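Local coordinates for coenzyme A transferase (Yersinia pestis, PDB 3QLI), which probably transfers coenzyme A from an acyl-CoA to a carboxylate such as acetate, at residues V124-H129 / S358-Q363; H146-M151 / V178-Y183. All blocks are in the same frame, centred on the assembly; numbering follows the deposited sequence.

Contact 1: V124-H129 / S358-Q363; sequences VPSNFH and SASGGQ
Phe128 and Ser360 carry the join between these two loops. The backbone N of Phe128 donates to Ser360 O at 3.0 Å; the donor lies in the carbonyl plane, though the N-H is bent, at 143°. The same oxygen comes within 3.2 Å of Phe128 CB. With CG anti to its own backbone N (chi1 -180°), the phenyl ring then leaves residues 358-363 and meets the ring of Phe75, touching Met46 and Glu264 as well.

Ser360 reaches the other way along the loop. Its OG stands beside its own backbone N (chi1 -71°), which brings it 3.1 Å from Ser126 O, while Ser360 CA makes a C-H...O contact with that carbonyl at 3.3 Å. A water ties this end together: it donates a hydrogen bond to Val124 O and accepts from Ser126 OG and from Ser360 OG, each at 2.7 Å. Ser360 OG is also hydrogen-bonded to Tyr123 OH. A second water lies by Asn127 OD1 and Gly361 O, and Asn127 ND2 is hydrogen-bonded to Asp408 of the second subunit.

Main-chain polar groups, two serine hydroxyls and a water thus set the fit of this largely buried seam. Gly362 adjoins Glu264, the residue that binds CoA covalently, and Ser358 and Gln363 also bind CoA, so the contact fastens an N-terminal-domain loop beside the active site.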
loop_
_atom_site.group_PDB
_atom_site.type_symbol
_atom_site.label_atom_id
_atom_site.label_comp_id
_atom_site.label_asym_id
_atom_site.label_seq_id
_atom_site.Cartn_x
_atom_site.Cartn_y
_atom_site.Cartn_z
ATOM N N VAL A 124 -3.097 -17.385 -5.808
ATOM C CA VAL A 124 -1.723 -16.886 -5.763
ATOM C C VAL A 124 -1.785 -15.422 -5.347
ATOM O O VAL A 124 -2.208 -14.571 -6.129
ATOM C CB VAL A 124 -1.053 -16.983 -7.149
ATOM C CG1 VAL A 124 0.393 -16.465 -7.097
ATOM C CG2 VAL A 124 -1.109 -18.424 -7.671
ATOM N N PRO A 125 -1.396 -15.119 -4.100
ATOM C CA PRO A 125 -1.531 -13.720 -3.673
ATOM C C PRO A 125 -0.581 -12.813 -4.453
ATOM O O PRO A 125 0.576 -13.181 -4.683
ATOM C CB PRO A 125 -1.137 -13.762 -2.188
ATOM C CG PRO A 125 -1.312 -15.232 -1.777
ATOM C CD PRO A 125 -0.924 -15.999 -3.012
ATOM N N SER A 126 -1.059 -11.640 -4.857
ATOM C CA SER A 126 -0.208 -10.709 -5.580
ATOM C C SER A 126 -0.852 -9.342 -5.623
ATOM O O SER A 126 -2.019 -9.194 -5.258
ATOM C CB SER A 126 0.014 -11.187 -7.019
ATOM O OG SER A 126 -1.136 -10.925 -7.821
ATOM N N ASN A 127 -0.082 -8.353 -6.073
ATOM C CA ASN A 127 -0.645 -7.098 -6.556
ATOM C C ASN A 127 -0.804 -7.127 -8.081
ATOM O O ASN A 127 0.144 -7.442 -8.813
ATOM C CB ASN A 127 0.243 -5.926 -6.175
ATOM C CG ASN A 127 0.315 -5.724 -4.694
ATOM O OD1 ASN A 127 -0.644 -5.273 -4.082
ATOM N ND2 ASN A 127 1.452 -6.048 -4.106
ATOM N N PHE A 128 -1.993 -6.787 -8.558
ATOM C CA PHE A 128 -2.227 -6.757 -9.999
ATOM C C PHE A 128 -1.172 -5.865 -10.671
ATOM O O PHE A 128 -0.693 -6.183 -11.754
ATOM C CB PHE A 128 -3.662 -6.282 -10.278
ATOM C CG PHE A 128 -4.031 -6.209 -11.748
ATOM C CD1 PHE A 128 -3.761 -7.260 -12.608
ATOM C CD2 PHE A 128 -4.698 -5.084 -12.246
ATOM C CE1 PHE A 128 -4.111 -7.193 -13.959
ATOM C CE2 PHE A 128 -5.073 -5.002 -13.588
ATOM C CZ PHE A 128 -4.778 -6.058 -14.456
ATOM N N HIS A 129 -0.785 -4.768 -10.019
ATOM C CA HIS A 129 0.181 -3.840 -10.621
ATOM C C HIS A 129 1.561 -4.452 -10.833
ATOM O O HIS A 129 2.360 -3.926 -11.620
ATOM C CB HIS A 129 0.285 -2.499 -9.857
ATOM C CG HIS A 129 1.001 -2.590 -8.543
ATOM N ND1 HIS A 129 0.343 -2.546 -7.331
ATOM C CD2 HIS A 129 2.320 -2.689 -8.248
ATOM C CE1 HIS A 129 1.222 -2.636 -6.347
ATOM N NE2 HIS A 129 2.429 -2.726 -6.875
ATOM N N SER A 358 -9.856 -10.065 -2.790
ATOM C CA SER A 358 -10.057 -8.881 -3.629
ATOM C C SER A 358 -8.927 -7.856 -3.489
ATOM O O SER A 358 -8.798 -6.953 -4.312
ATOM C CB SER A 358 -11.433 -8.233 -3.388
ATOM O OG SER A 358 -11.534 -7.716 -2.074
ATOM N N ALA A 359 -8.088 -8.014 -2.469
ATOM C CA ALA A 359 -6.976 -7.084 -2.263
ATOM C C ALA A 359 -5.939 -7.155 -3.400
ATOM O O ALA A 359 -5.074 -6.282 -3.540
ATOM C CB ALA A 359 -6.326 -7.337 -0.908
ATOM N N SER A 360 -6.039 -8.199 -4.215
ATOM C CA SER A 360 -5.183 -8.342 -5.391
ATOM C C SER A 360 -5.529 -7.337 -6.482
ATOM O O SER A 360 -4.706 -7.056 -7.349
ATOM C CB SER A 360 -5.307 -9.754 -5.954
ATOM O OG SER A 360 -4.692 -10.673 -5.082
ATOM N N GLY A 361 -6.753 -6.810 -6.455
ATOM C CA GLY A 361 -7.195 -5.885 -7.487
ATOM C C GLY A 361 -6.549 -4.513 -7.354
ATOM O O GLY A 361 -5.884 -4.229 -6.363
ATOM N N GLY A 362 -6.750 -3.657 -8.348
ATOM C CA GLY A 362 -6.101 -2.358 -8.375
ATOM C C GLY A 362 -6.776 -1.257 -7.580
ATOM O O GLY A 362 -6.335 -0.104 -7.624
ATOM N N GLN A 363 -7.840 -1.578 -6.851
ATOM C CA GLN A 363 -8.545 -0.532 -6.103
ATOM C C GLN A 363 -7.576 0.320 -5.292
ATOM O O GLN A 363 -7.561 1.545 -5.423
ATOM C CB GLN A 363 -9.641 -1.100 -5.191
ATOM C CG GLN A 363 -10.169 -0.074 -4.165
ATOM C CD GLN A 363 -11.488 -0.484 -3.498
ATOM O OE1 GLN A 363 -11.623 -0.411 -2.278
ATOM N NE2 GLN A 363 -12.457 -0.912 -4.303
HETATM O O HOH W 1 -3.271 -12.188 -6.817
HETATM O O HOH W 2 -3.057 -4.944 -5.498
#

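Contact 2: H146-M151 / V178-Y183; sequences HTVSPM and VEVNRY
Three main-chain hydrogen bonds join His146-Val148 to Glu179 and Asn181, the first strand lying parallel to Val178-Val180. Glu179 N donates to His146 O at 3.1 Å, and its carbonyl receives Val148 N at 2.8 Å, so Glu179 bonds through both its N and its O. The ladder runs on past the strand end, where Asn181 N donates to Val148 O at 2.9 Å. C-H...O contacts accompany these bonds, among them Thr147 CA to Glu179 O at 3.2 Å.

Apolar contacts gather on the face of Val148, Val178 and Val180. Val148 CG2, set between its own backbone N and carbonyl carbon (chi1 -61°), lies 3.7 Å from Val178 CB and 3.9 Å from Val180 CG2; the Val148 and Val178 side chains cross at about a right angle. Beyond the strands, Pro150 CG rests 3.8 Å from Arg182 CA. On the other face, Thr147 CG2 touches Asn181 CB at 3.6 Å.

The polar ends are held locally or by adjoining loops. Asn181 OD1 accepts from Tyr183 N in an Asx turn, and its ND2 binds Val207 O. The Glu179 carboxylate takes the backbone N of Ala53 and of Leu54 and Asn205 ND2, while Thr147 OG1 bonds to Ala49 O.

Strand 201-204 pairs with the outer side of 175-180, and Phe157 of strand 156-158 and Tyr22 of helix 18-25 pack on the valine face.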
loop_
_atom_site.group_PDB
_atom_site.type_symbol
_atom_site.label_atom_id
_atom_site.label_comp_id
_atom_site.label_asym_id
_atom_site.label_seq_id
_atom_site.Cartn_x
_atom_site.Cartn_y
_atom_site.Cartn_z
ATOM N N HIS A 146 -3.656 -15.615 -26.189
ATOM C CA HIS A 146 -4.412 -14.354 -26.150
ATOM C C HIS A 146 -5.124 -14.189 -27.505
ATOM O O HIS A 146 -4.540 -14.489 -28.556
ATOM C CB HIS A 146 -3.423 -13.199 -25.906
ATOM C CG HIS A 146 -4.033 -11.923 -25.385
ATOM N ND1 HIS A 146 -4.786 -11.068 -26.170
ATOM C CD2 HIS A 146 -3.912 -11.313 -24.182
ATOM C CE1 HIS A 146 -5.137 -10.009 -25.453
ATOM N NE2 HIS A 146 -4.622 -10.134 -24.242
ATOM N N THR A 147 -6.375 -13.740 -27.477
ATOM C CA THR A 147 -7.103 -13.356 -28.702
ATOM C C THR A 147 -6.560 -12.021 -29.234
ATOM O O THR A 147 -6.291 -11.098 -28.453
ATOM C CB THR A 147 -8.611 -13.220 -28.399
ATOM O OG1 THR A 147 -9.105 -14.470 -27.882
ATOM C CG2 THR A 147 -9.421 -12.789 -29.641
ATOM N N VAL A 148 -6.370 -11.927 -30.547
ATOM C CA VAL A 148 -5.789 -10.722 -31.143
ATOM C C VAL A 148 -6.602 -10.300 -32.345
ATOM O O VAL A 148 -7.370 -11.083 -32.884
ATOM C CB VAL A 148 -4.336 -10.936 -31.595
ATOM C CG1 VAL A 148 -3.449 -11.316 -30.394
ATOM C CG2 VAL A 148 -4.261 -11.981 -32.706
ATOM N N SER A 149 -6.439 -9.047 -32.754
ATOM C CA SER A 149 -7.073 -8.575 -33.970
ATOM C C SER A 149 -6.314 -9.174 -35.146
ATOM O O SER A 149 -5.214 -9.709 -34.974
ATOM C CB SER A 149 -7.020 -7.044 -34.029
ATOM O OG SER A 149 -5.669 -6.613 -34.024
ATOM N N PRO A 150 -6.902 -9.103 -36.347
ATOM C CA PRO A 150 -6.240 -9.646 -37.537
ATOM C C PRO A 150 -4.902 -8.960 -37.807
ATOM O O PRO A 150 -4.735 -7.780 -37.491
ATOM C CB PRO A 150 -7.243 -9.336 -38.659
ATOM C CG PRO A 150 -8.565 -9.309 -37.974
ATOM C CD PRO A 150 -8.279 -8.659 -36.633
ATOM N N MET A 151 -3.964 -9.698 -38.387
ATOM C CA MET A 151 -2.664 -9.154 -38.742
ATOM C C MET A 151 -2.841 -8.013 -39.742
ATOM O O MET A 151 -3.624 -8.136 -40.677
ATOM C CB MET A 151 -1.789 -10.244 -39.360
ATOM C CG MET A 151 -0.360 -9.793 -39.585
ATOM S SD MET A 151 0.704 -11.023 -40.333
ATOM C CE MET A 151 0.109 -10.974 -42.025
ATOM N N VAL A 178 -1.554 -17.131 -30.655
ATOM C CA VAL A 178 -2.652 -16.171 -30.792
ATOM C C VAL A 178 -3.890 -16.775 -31.446
ATOM O O VAL A 178 -3.805 -17.696 -32.260
ATOM C CB VAL A 178 -2.237 -14.918 -31.585
ATOM C CG1 VAL A 178 -1.000 -14.283 -30.966
ATOM C CG2 VAL A 178 -1.999 -15.272 -33.039
ATOM N N GLU A 179 -5.040 -16.237 -31.069
ATOM C CA GLU A 179 -6.299 -16.572 -31.702
ATOM C C GLU A 179 -6.821 -15.302 -32.364
ATOM O O GLU A 179 -7.271 -14.369 -31.690
ATOM C CB GLU A 179 -7.283 -17.095 -30.658
ATOM C CG GLU A 179 -8.677 -17.413 -31.200
ATOM C CD GLU A 179 -9.433 -18.363 -30.285
ATOM O OE1 GLU A 179 -8.768 -19.206 -29.637
ATOM O OE2 GLU A 179 -10.683 -18.276 -30.208
ATOM N N VAL A 180 -6.715 -15.266 -33.688
ATOM C CA VAL A 180 -7.151 -14.136 -34.486
ATOM C C VAL A 180 -8.677 -14.087 -34.509
ATOM O O VAL A 180 -9.349 -15.105 -34.726
ATOM C CB VAL A 180 -6.593 -14.237 -35.934
ATOM C CG1 VAL A 180 -7.323 -13.263 -36.887
ATOM C CG2 VAL A 180 -5.086 -14.002 -35.946
ATOM N N ASN A 181 -9.220 -12.903 -34.273
ATOM C CA ASN A 181 -10.667 -12.718 -34.229
ATOM C C ASN A 181 -10.996 -11.351 -34.790
ATOM O O ASN A 181 -10.582 -10.341 -34.226
ATOM C CB ASN A 181 -11.149 -12.826 -32.779
ATOM C CG ASN A 181 -12.648 -12.735 -32.652
ATOM O OD1 ASN A 181 -13.353 -12.511 -33.633
ATOM N ND2 ASN A 181 -13.150 -12.923 -31.442
ATOM N N ARG A 182 -11.735 -11.299 -35.896
ATOM C CA ARG A 182 -12.022 -10.007 -36.521
ATOM C C ARG A 182 -12.899 -9.142 -35.620
ATOM O O ARG A 182 -13.006 -7.930 -35.820
ATOM C CB ARG A 182 -12.652 -10.178 -37.911
ATOM C CG ARG A 182 -14.004 -10.848 -37.891
ATOM C CD ARG A 182 -14.687 -10.818 -39.265
ATOM N NE ARG A 182 -16.122 -11.046 -39.116
ATOM C CZ ARG A 182 -16.715 -12.229 -39.262
ATOM N NH1 ARG A 182 -16.002 -13.299 -39.592
ATOM N NH2 ARG A 182 -18.029 -12.335 -39.091
ATOM N N TYR A 183 -13.516 -9.757 -34.613
ATOM C CA TYR A 183 -14.296 -8.985 -33.640
ATOM C C TYR A 183 -13.423 -8.291 -32.590
ATOM O O TYR A 183 -13.907 -7.445 -31.839
ATOM C CB TYR A 183 -15.344 -9.854 -32.947
ATOM C CG TYR A 183 -16.468 -10.282 -33.856
ATOM C CD1 TYR A 183 -17.636 -9.536 -33.944
ATOM C CD2 TYR A 183 -16.361 -11.428 -34.633
ATOM C CE1 TYR A 183 -18.672 -9.921 -34.778
ATOM C CE2 TYR A 183 -17.393 -11.819 -35.476
ATOM C CZ TYR A 183 -18.544 -11.066 -35.540
ATOM O OH TYR A 183 -19.569 -11.451 -36.377
#

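In the fold
Contact 2 is nested within the span of chain closed by contact 1: residues 124-129 come first, then 146-151 and 178-183, and 358-363 last. The centres lie 27 Å apart, with nearest atoms about 11 Å apart. Helix 131-139 leads from residues 124-129 into strand 143-148, one half of contact 2, which joins two neighbouring strands inside the six-stranded parallel sheet of the N-terminal domain. Contact 1 instead bridges the two domains, meeting the loop that leads into helix 363-372, with its centre about 10 Å from the centre of the chain. One contact therefore belongs to the sheet of a single domain, and the other joins that domain to its partner beside the CoA site and near the second subunit.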